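Local coordinates for type IV pilin protein (Neisseria meningitidis, PDB 5V0M) that is a non-core minor pilin of type IV pili, probably concerned with pilus-linked adhesion, at residues Val7-Val12 / Ser93-Asp98; Arg13-His18 / Lys42-Phe47; Thr50-Ser55 / Thr60-Pro65; Val76-Leu79 / Ile85-Ser88. One frame throughout, in Å; residues are numbered along the deposited sequence.

In the fold
The four contacts hold together a pilin fold: a long helix, 3-30, packed on a four-stranded antiparallel sheet whose strands follow one another in chain order. Interactions 1 and 2 share that helix, the first tying it to the C-terminal tail and the second to the loop that leads into the sheet; their centres lie about 12 Å apart. Interactions 3 and 4 are the two hairpins of the sheet, about 10 Å apart centre to centre and joined where strand 59-65 pairs with strand 76-80. Along the chain, interactions 2, 3 and 4 come in series, all nested inside the loop closed by interaction 1, which brings the two ends of the domain together.

Interaction 1: Val7-Val12 / Ser93-Asp98; sequences VRLSEV and SCPGFD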
# COMPACT_ATOMS: atom_id res chain seq x y z
N VAL A 7 -0.66 -14.58 -4.95
CA VAL A 7 0.36 -14.48 -3.90
C VAL A 7 0.85 -13.05 -3.74
O VAL A 7 0.92 -12.52 -2.62
CB VAL A 7 1.54 -15.43 -4.21
CG1 VAL A 7 2.69 -15.19 -3.26
CG2 VAL A 7 1.09 -16.88 -4.16
N ARG A 8 1.19 -12.40 -4.85
CA ARG A 8 1.81 -11.08 -4.76
C ARG A 8 0.83 -10.06 -4.21
O ARG A 8 1.22 -9.19 -3.42
CB ARG A 8 2.37 -10.69 -6.12
CG ARG A 8 3.55 -11.55 -6.52
CD ARG A 8 3.97 -11.25 -7.94
NE ARG A 8 5.08 -12.12 -8.33
CZ ARG A 8 5.72 -12.06 -9.48
NH1 ARG A 8 5.39 -11.16 -10.38
NH2 ARG A 8 6.72 -12.89 -9.72
N LEU A 9 -0.43 -10.14 -4.61
CA LEU A 9 -1.43 -9.22 -4.06
C LEU A 9 -1.70 -9.48 -2.60
O LEU A 9 -1.91 -8.53 -1.84
CB LEU A 9 -2.70 -9.25 -4.89
CG LEU A 9 -2.61 -8.55 -6.24
CD1 LEU A 9 -3.69 -9.02 -7.19
CD2 LEU A 9 -2.63 -7.04 -6.05
N SER A 10 -1.63 -10.74 -2.16
CA SER A 10 -1.77 -11.02 -0.73
C SER A 10 -0.58 -10.46 0.04
O SER A 10 -0.75 -9.90 1.14
CB SER A 10 -1.94 -12.52 -0.51
OG SER A 10 -1.98 -12.85 0.86
N GLU A 11 0.61 -10.57 -0.52
CA GLU A 11 1.78 -10.08 0.18
C GLU A 11 1.79 -8.56 0.27
O GLU A 11 2.26 -8.01 1.27
CB GLU A 11 3.05 -10.64 -0.46
CG GLU A 11 3.17 -12.14 -0.17
CD GLU A 11 4.29 -12.83 -0.93
OE1 GLU A 11 4.90 -12.20 -1.83
OE2 GLU A 11 4.57 -14.02 -0.63
N VAL A 12 1.33 -7.85 -0.77
CA VAL A 12 1.36 -6.39 -0.68
C VAL A 12 0.32 -5.91 0.31
O VAL A 12 0.50 -4.85 0.95
CB VAL A 12 1.22 -5.72 -2.06
CG1 VAL A 12 -0.21 -5.72 -2.54
CG2 VAL A 12 1.74 -4.30 -1.99
N SER A 93 -9.15 -7.92 -12.93
CA SER A 93 -9.59 -8.10 -11.57
C SER A 93 -8.39 -8.20 -10.64
O SER A 93 -7.29 -8.60 -11.05
CB SER A 93 -10.38 -9.40 -11.44
OG SER A 93 -11.60 -9.32 -12.15
N CYS A 94 -8.60 -7.90 -9.37
CA CYS A 94 -7.53 -7.87 -8.39
C CYS A 94 -7.82 -8.94 -7.35
O CYS A 94 -8.51 -8.69 -6.35
CB CYS A 94 -7.42 -6.49 -7.73
SG CYS A 94 -7.20 -5.14 -8.90
N PRO A 95 -7.32 -10.16 -7.54
CA PRO A 95 -7.70 -11.25 -6.64
C PRO A 95 -7.26 -10.99 -5.21
O PRO A 95 -6.13 -10.57 -4.95
CB PRO A 95 -7.00 -12.48 -7.26
CG PRO A 95 -5.93 -11.95 -8.08
CD PRO A 95 -6.39 -10.60 -8.59
N GLY A 96 -8.17 -11.24 -4.27
CA GLY A 96 -7.99 -10.92 -2.88
C GLY A 96 -8.61 -9.61 -2.49
O GLY A 96 -8.77 -9.34 -1.30
N PHE A 97 -8.96 -8.78 -3.47
CA PHE A 97 -9.56 -7.48 -3.26
C PHE A 97 -10.88 -7.33 -4.02
O PHE A 97 -11.40 -6.21 -4.12
CB PHE A 97 -8.59 -6.36 -3.68
CG PHE A 97 -7.31 -6.34 -2.87
CD1 PHE A 97 -7.22 -5.69 -1.65
CD2 PHE A 97 -6.19 -7.00 -3.35
CE1 PHE A 97 -6.02 -5.69 -0.94
CE2 PHE A 97 -5.00 -7.00 -2.64
CZ PHE A 97 -4.92 -6.35 -1.43
N ASP A 98 -11.42 -8.42 -4.55
CA ASP A 98 -12.64 -8.36 -5.35
C ASP A 98 -13.69 -9.34 -4.85
O ASP A 98 -13.55 -9.99 -3.80
CB ASP A 98 -12.31 -8.60 -6.83
CG ASP A 98 -11.81 -10.01 -7.11
OD1 ASP A 98 -11.44 -10.73 -6.18
OD2 ASP A 98 -11.81 -10.40 -8.30
OXT ASP A 98 -14.73 -9.49 -5.50
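L9 of helix 3-30 packs against P95 and F97 of the C-terminal tail in a small apolar helix-to-loop contact that joins the two ends of the chain. The tail is shaped by a type II beta turn from C94 to F97, closed by F97 N donating to C94 O at 2.9 Å. P95 and G96 occupy its two central corners, and the positive phi of G96 (96°) fits the third position of such a turn. L9 holds its CG beside the backbone N, trans to the carbonyl carbon (chi1 -74°), and with chi2 160° this carries CD1 to the CD end of the proline ring, where it meets P95 CD at 3.4 Å, tighter than an ordinary carbon contact. The two side chains run at about a right angle to each other. The same methyl, L9 CD1, also lies 3.7 Å from P95 O. F97 reaches the helix with a ring edge instead of a face: its CE2 is 3.9 Å from L9 CB, which lies in the ring plane, and 3.5 Å from L9 O, also near that plane. A ring C-H thus faces a helix carbonyl oxygen, probably a weakly favourable arrangement. C94 is disulfide-bonded to C75, consistent with the cystine that bounds the D-region in type IV pilins, so the turn is tied covalently to the start of strand 76-80. L9 also touches V77 of that strand, while F97 packs on V77, on I85 and A87 of strand 85-88, and on R13 one helical turn beyond L9, wedging the tail between helix and sheet.

Interaction 2: Arg13-His18 / Lys42-Phe47; sequences RTTLLH and KQNKYF
T15 on helix 3-30 and N44 in the loop before strand 47-54 mark the closest backbone approach, with their CA atoms 6.7 Å apart. The contact turns on one side-chain hydrogen bond: N44 ND2 donates to T15 OG1 at 3.0 Å, nearly straight at 168° and with the hydroxyl lying in the amide plane. N44 reaches the helix because its CG stands trans to its own backbone N (chi1 -176°). The other end of the amide serves the loop itself: N44 OD1 accepts from Y46 N at 2.8 Å through a lone pair in the carbonyl plane, forming an Asx turn, and it also sits at the edge of the F47 ring, in that ring's plane. T15 turns its methyl to the incoming loop, with CG2 3.5 Å from K42 O. Nearby, K42 N bonds N19 of the helix, and Y46 makes a cation-pi contact with R8, so the loop meets the helix at several points. T15 OG1 is also bonded to E11 O one turn earlier. Since a carbonyl can only accept, the hydroxyl gives its proton there and takes one from N44, a relay in which the rotation of both the hydroxyl and the amide is fixed.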
# COMPACT_ATOMS: atom_id res chain seq x y z
N ARG A 13 -0.76 -6.67 0.52
CA ARG A 13 -1.66 -6.34 1.61
C ARG A 13 -0.89 -6.28 2.92
O ARG A 13 -1.04 -5.34 3.70
CB ARG A 13 -2.79 -7.38 1.70
CG ARG A 13 -3.70 -7.22 2.88
CD ARG A 13 -4.66 -8.43 2.97
NE ARG A 13 -5.59 -8.50 1.84
CZ ARG A 13 -6.83 -8.01 1.86
NH1 ARG A 13 -7.30 -7.40 2.94
NH2 ARG A 13 -7.61 -8.12 0.79
N THR A 14 -0.02 -7.26 3.16
CA THR A 14 0.76 -7.31 4.39
C THR A 14 1.74 -6.13 4.47
O THR A 14 1.89 -5.51 5.52
CB THR A 14 1.48 -8.65 4.48
OG1 THR A 14 0.48 -9.69 4.55
CG2 THR A 14 2.36 -8.71 5.71
N THR A 15 2.41 -5.82 3.37
CA THR A 15 3.34 -4.69 3.35
C THR A 15 2.61 -3.40 3.72
O THR A 15 3.12 -2.58 4.49
CB THR A 15 3.94 -4.55 1.95
OG1 THR A 15 4.62 -5.75 1.57
CG2 THR A 15 4.93 -3.40 1.91
N LEU A 16 1.44 -3.18 3.13
CA LEU A 16 0.68 -1.97 3.44
C LEU A 16 0.26 -1.95 4.90
O LEU A 16 0.39 -0.92 5.58
CB LEU A 16 -0.54 -1.83 2.53
CG LEU A 16 -0.20 -1.54 1.08
CD1 LEU A 16 -1.39 -1.81 0.18
CD2 LEU A 16 0.26 -0.13 0.92
N LEU A 17 -0.24 -3.08 5.42
CA LEU A 17 -0.69 -3.10 6.81
C LEU A 17 0.47 -2.80 7.75
O LEU A 17 0.30 -2.06 8.73
CB LEU A 17 -1.34 -4.45 7.15
CG LEU A 17 -2.67 -4.66 6.43
CD1 LEU A 17 -3.10 -6.14 6.52
CD2 LEU A 17 -3.77 -3.75 6.98
N HIS A 18 1.67 -3.33 7.47
CA HIS A 18 2.82 -3.04 8.31
C HIS A 18 3.16 -1.55 8.29
O HIS A 18 3.44 -0.94 9.34
CB HIS A 18 4.02 -3.86 7.86
CG HIS A 18 3.93 -5.31 8.22
ND1 HIS A 18 3.00 -5.79 9.12
CD2 HIS A 18 4.64 -6.38 7.81
CE1 HIS A 18 3.14 -7.10 9.24
NE2 HIS A 18 4.14 -7.48 8.46
N LYS A 42 8.32 0.94 4.17
CA LYS A 42 8.78 -0.38 3.78
C LYS A 42 8.21 -0.76 2.42
O LYS A 42 7.02 -0.57 2.13
CB LYS A 42 8.35 -1.42 4.81
CG LYS A 42 8.77 -1.10 6.25
CD LYS A 42 10.28 -1.15 6.44
CE LYS A 42 10.65 -0.99 7.91
NZ LYS A 42 12.10 -1.22 8.17
N GLN A 43 9.08 -1.30 1.58
CA GLN A 43 8.76 -1.62 0.20
C GLN A 43 8.54 -3.11 0.02
O GLN A 43 8.73 -3.94 0.92
CB GLN A 43 9.89 -1.16 -0.70
CG GLN A 43 10.15 0.32 -0.63
CD GLN A 43 8.97 1.11 -1.11
OE1 GLN A 43 8.36 0.79 -2.14
NE2 GLN A 43 8.63 2.14 -0.38
N ASN A 44 8.15 -3.43 -1.19
CA ASN A 44 7.87 -4.77 -1.64
C ASN A 44 8.62 -4.99 -2.95
O ASN A 44 8.78 -4.06 -3.73
CB ASN A 44 6.37 -4.70 -1.82
CG ASN A 44 5.79 -5.97 -2.20
OD1 ASN A 44 5.95 -6.40 -3.31
ND2 ASN A 44 5.01 -6.55 -1.30
N LYS A 45 9.08 -6.23 -3.21
CA LYS A 45 9.79 -6.53 -4.45
C LYS A 45 8.95 -6.22 -5.69
O LYS A 45 9.49 -5.93 -6.75
CB LYS A 45 10.13 -8.04 -4.43
CG LYS A 45 11.22 -8.51 -5.32
CD LYS A 45 11.86 -9.84 -4.79
CE LYS A 45 10.88 -10.97 -4.53
NZ LYS A 45 11.58 -12.30 -4.54
N TYR A 46 7.62 -6.32 -5.57
CA TYR A 46 6.69 -6.33 -6.68
C TYR A 46 5.84 -5.07 -6.78
O TYR A 46 5.12 -4.92 -7.78
CB TYR A 46 5.77 -7.55 -6.54
CG TYR A 46 6.56 -8.83 -6.61
CD1 TYR A 46 7.29 -9.17 -7.76
CD2 TYR A 46 6.61 -9.70 -5.53
CE1 TYR A 46 8.00 -10.34 -7.83
CE2 TYR A 46 7.34 -10.89 -5.60
CZ TYR A 46 8.04 -11.17 -6.74
OH TYR A 46 8.75 -12.37 -6.82
N PHE A 47 5.88 -4.20 -5.77
CA PHE A 47 5.07 -2.99 -5.71
C PHE A 47 5.88 -1.90 -5.02
O PHE A 47 6.50 -2.14 -3.97
CB PHE A 47 3.79 -3.17 -4.89
CG PHE A 47 2.79 -4.11 -5.49
CD1 PHE A 47 1.70 -3.64 -6.22
CD2 PHE A 47 2.92 -5.46 -5.29
CE1 PHE A 47 0.77 -4.52 -6.77
CE2 PHE A 47 2.00 -6.33 -5.85
CZ PHE A 47 0.93 -5.85 -6.59

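Interaction 3: Thr50-Ser55 / Thr60-Pro65; sequences TLSKVS and TLQADP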
# COMPACT_ATOMS: atom_id res chain seq x y z
N THR A 50 4.11 4.21 -1.65
CA THR A 50 4.25 5.64 -1.40
C THR A 50 3.09 6.11 -0.55
O THR A 50 2.10 5.39 -0.36
CB THR A 50 4.24 6.40 -2.73
OG1 THR A 50 3.02 6.10 -3.42
CG2 THR A 50 5.43 6.01 -3.60
N LEU A 51 3.21 7.30 0.00
CA LEU A 51 2.09 7.99 0.62
C LEU A 51 1.49 8.89 -0.43
O LEU A 51 2.07 9.92 -0.79
CB LEU A 51 2.57 8.80 1.81
CG LEU A 51 2.76 7.93 3.05
CD1 LEU A 51 3.76 8.57 4.02
CD2 LEU A 51 1.41 7.71 3.74
N SER A 52 0.31 8.52 -0.92
CA SER A 52 -0.37 9.32 -1.92
C SER A 52 -1.06 10.52 -1.31
O SER A 52 -1.29 11.52 -2.02
CB SER A 52 -1.37 8.45 -2.67
OG SER A 52 -2.25 7.83 -1.75
N LYS A 53 -1.43 10.45 -0.03
CA LYS A 53 -2.06 11.54 0.69
C LYS A 53 -1.52 11.55 2.10
O LYS A 53 -1.45 10.50 2.75
CB LYS A 53 -3.58 11.34 0.74
CG LYS A 53 -4.24 11.29 -0.63
CD LYS A 53 -5.75 11.07 -0.55
CE LYS A 53 -6.44 12.23 0.18
NZ LYS A 53 -7.92 12.23 -0.01
N VAL A 54 -1.16 12.74 2.59
CA VAL A 54 -0.76 12.95 3.98
C VAL A 54 -1.37 14.25 4.45
O VAL A 54 -1.19 15.29 3.81
CB VAL A 54 0.77 13.03 4.15
CG1 VAL A 54 1.13 13.29 5.62
CG2 VAL A 54 1.43 11.76 3.65
N SER A 55 -2.06 14.19 5.57
CA SER A 55 -2.57 15.39 6.23
C SER A 55 -2.25 15.23 7.71
O SER A 55 -1.68 14.22 8.12
CB SER A 55 -4.07 15.53 5.96
OG SER A 55 -4.78 14.50 6.59
N THR A 60 -3.10 8.16 3.22
CA THR A 60 -3.38 7.06 2.30
C THR A 60 -2.05 6.56 1.77
O THR A 60 -1.25 7.34 1.22
CB THR A 60 -4.28 7.48 1.14
OG1 THR A 60 -5.53 7.94 1.66
CG2 THR A 60 -4.55 6.29 0.22
N LEU A 61 -1.81 5.27 1.95
CA LEU A 61 -0.72 4.55 1.34
C LEU A 61 -1.16 4.01 -0.00
O LEU A 61 -2.30 3.57 -0.16
CB LEU A 61 -0.34 3.37 2.22
CG LEU A 61 0.35 3.76 3.52
CD1 LEU A 61 0.16 2.72 4.61
CD2 LEU A 61 1.82 4.00 3.23
N GLN A 62 -0.25 4.00 -0.97
CA GLN A 62 -0.53 3.44 -2.28
C GLN A 62 0.59 2.53 -2.74
O GLN A 62 1.77 2.89 -2.66
CB GLN A 62 -0.70 4.57 -3.30
CG GLN A 62 -1.04 4.13 -4.72
CD GLN A 62 -1.48 5.30 -5.59
OE1 GLN A 62 -2.47 5.98 -5.29
NE2 GLN A 62 -0.74 5.55 -6.65
N ALA A 63 0.22 1.35 -3.25
CA ALA A 63 1.14 0.37 -3.82
C ALA A 63 0.89 0.31 -5.32
O ALA A 63 -0.19 -0.12 -5.76
CB ALA A 63 0.91 -1.00 -3.19
N ASP A 64 1.88 0.77 -6.12
CA ASP A 64 1.83 0.71 -7.56
C ASP A 64 2.69 -0.45 -8.04
O ASP A 64 3.82 -0.60 -7.55
CB ASP A 64 2.37 2.01 -8.17
CG ASP A 64 1.39 3.17 -8.05
OD1 ASP A 64 0.50 3.27 -8.92
OD2 ASP A 64 1.50 3.95 -7.08
N PRO A 65 2.24 -1.26 -8.98
CA PRO A 65 3.04 -2.40 -9.43
C PRO A 65 4.37 -1.97 -10.03
O PRO A 65 4.47 -0.99 -10.76
CB PRO A 65 2.14 -3.12 -10.45
CG PRO A 65 1.06 -2.19 -10.77
CD PRO A 65 0.92 -1.24 -9.63
O HOH W 1 3.44 4.06 -5.23
O HOH W 2 -4.14 6.91 -3.60
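S52 and T50 both set OG or OG1 between backbone N and carbonyl carbon (chi1 55° and 58°), while Q62 stretches out with CG trans to its N (chi1 -178°); these settings put the polar ends over one face of the hairpin. There a water donates to Q62 OE1 at 2.6 Å and bonds S52 OG at 2.8 Å, bridging the two strands. A second water bonds T50 OG1 and lies 2.7 Å from D64 OD2, to which it can donate. Q62 NE2 also donates to D64 OD2, at 2.8 Å and almost straight; it uses the syn lone pair of D64 OD2, and that oxygen lies in the plane of the Q62 amide, so both ends of the amide are engaged. The backbone ladder is firm at T50 and Q62, whose paired bonds include Q62 N to T50 O at 2.8 Å. It then breaks register in a classic beta bulge: S52 and K53 both face T60, and T60 O receives weak bonds from S52 N and K53 N, while T60 N donates to K53 O at 2.9 Å. On the reverse face L51 and L61 lie side by side, with CD2 of L51 3.8 Å from CD2 of L61. That face looks to helix 3-30, L61 touching L16 and N19 and L51 touching M23, with L41 of the preceding loop beside both; at its far edge strand 59-65 pairs with strand 76-80.

Interaction 4: Val76-Leu79 / Ile85-Ser88; sequences VVTL and IAAS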
# COMPACT_ATOMS: atom_id res chain seq x y z
N VAL A 76 -3.58 -1.35 -8.52
CA VAL A 76 -3.04 -0.40 -7.56
C VAL A 76 -3.81 -0.58 -6.27
O VAL A 76 -5.05 -0.54 -6.27
CB VAL A 76 -3.18 1.03 -8.08
CG1 VAL A 76 -2.72 2.03 -7.04
CG2 VAL A 76 -2.38 1.21 -9.36
N VAL A 77 -3.10 -0.75 -5.16
CA VAL A 77 -3.72 -1.07 -3.88
C VAL A 77 -3.52 0.12 -2.96
O VAL A 77 -2.41 0.66 -2.87
CB VAL A 77 -3.12 -2.35 -3.28
CG1 VAL A 77 -3.87 -2.76 -1.99
CG2 VAL A 77 -3.08 -3.50 -4.32
N THR A 78 -4.58 0.54 -2.27
CA THR A 78 -4.52 1.67 -1.33
C THR A 78 -4.98 1.24 0.05
O THR A 78 -5.82 0.36 0.21
CB THR A 78 -5.35 2.85 -1.79
OG1 THR A 78 -6.72 2.46 -1.95
CG2 THR A 78 -4.82 3.40 -3.10
N LEU A 79 -4.45 1.90 1.07
CA LEU A 79 -4.84 1.63 2.45
C LEU A 79 -4.77 2.94 3.20
O LEU A 79 -3.73 3.61 3.16
CB LEU A 79 -3.90 0.64 3.12
CG LEU A 79 -4.08 0.44 4.63
CD1 LEU A 79 -5.46 -0.15 4.96
CD2 LEU A 79 -3.02 -0.45 5.19
N ILE A 85 -8.96 -0.74 2.88
CA ILE A 85 -8.06 -1.24 1.86
C ILE A 85 -8.87 -1.50 0.59
O ILE A 85 -10.02 -1.95 0.66
CB ILE A 85 -7.30 -2.49 2.36
CG1 ILE A 85 -6.02 -2.69 1.53
CG2 ILE A 85 -8.19 -3.74 2.31
CD1 ILE A 85 -5.02 -3.74 2.11
N ALA A 86 -8.29 -1.18 -0.56
CA ALA A 86 -9.01 -1.32 -1.81
C ALA A 86 -8.00 -1.50 -2.92
O ALA A 86 -6.85 -1.08 -2.80
CB ALA A 86 -9.87 -0.10 -2.13
N ALA A 87 -8.43 -2.13 -4.01
CA ALA A 87 -7.59 -2.26 -5.18
C ALA A 87 -8.42 -2.06 -6.43
O ALA A 87 -9.61 -2.38 -6.47
CB ALA A 87 -6.91 -3.63 -5.21
N SER A 88 -7.80 -1.51 -7.47
CA SER A 88 -8.43 -1.42 -8.78
C SER A 88 -7.36 -1.58 -9.84
O SER A 88 -6.23 -1.12 -9.69
CB SER A 88 -9.16 -0.08 -8.96
OG SER A 88 -8.24 0.99 -9.00
O HOH W 3 -6.61 1.69 -6.64
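V77, L79, I85 and A87 form the apolar side of a beta hairpin, the last two strands of the antiparallel pilin sheet. V77 spreads its two methyls between both residues it meets: CG1 touches I85 CG1 at 4.1 Å and CG2 touches A87 CB at 3.9 Å. With CG1 trans to the backbone N (chi1 -174°), one branch leans along the strand to I85 and the other to A87. L79 crosses I85 at a slant, touching through one methyl, CD1, 4.0 Å from I85 CB. This face is covered by helix 3-30 and the C-terminal tail: V77 packs on L16, L79 on L17 and A20, and I85 on R13. V77 with A87 and L79 with I85 are non-hydrogen-bonded pairs, and their close backbones allow CA-H...O contacts such as V77 CA to A86 O. Of the hydrogen-bonded pairs, T78-A86 lies between them and V76-S88 beyond V77-A87. T78 N donates to A86 O at 2.8 Å, and A86 N returns a bond to T78 O at 3.0 Å; V76 N donates to S88 O at 2.9 Å. The strands run at 163° to each other. On the opposite face stand V76, T78, A86 and S88; here V76 and T78 lean on Q62 of strand 59-65, which borders strand 76-79 on the side away from 85-88. At the polar end V76 O is gripped twice, by S88 N at 3.2 Å and by a water that donates to V76 O at 2.7 Å.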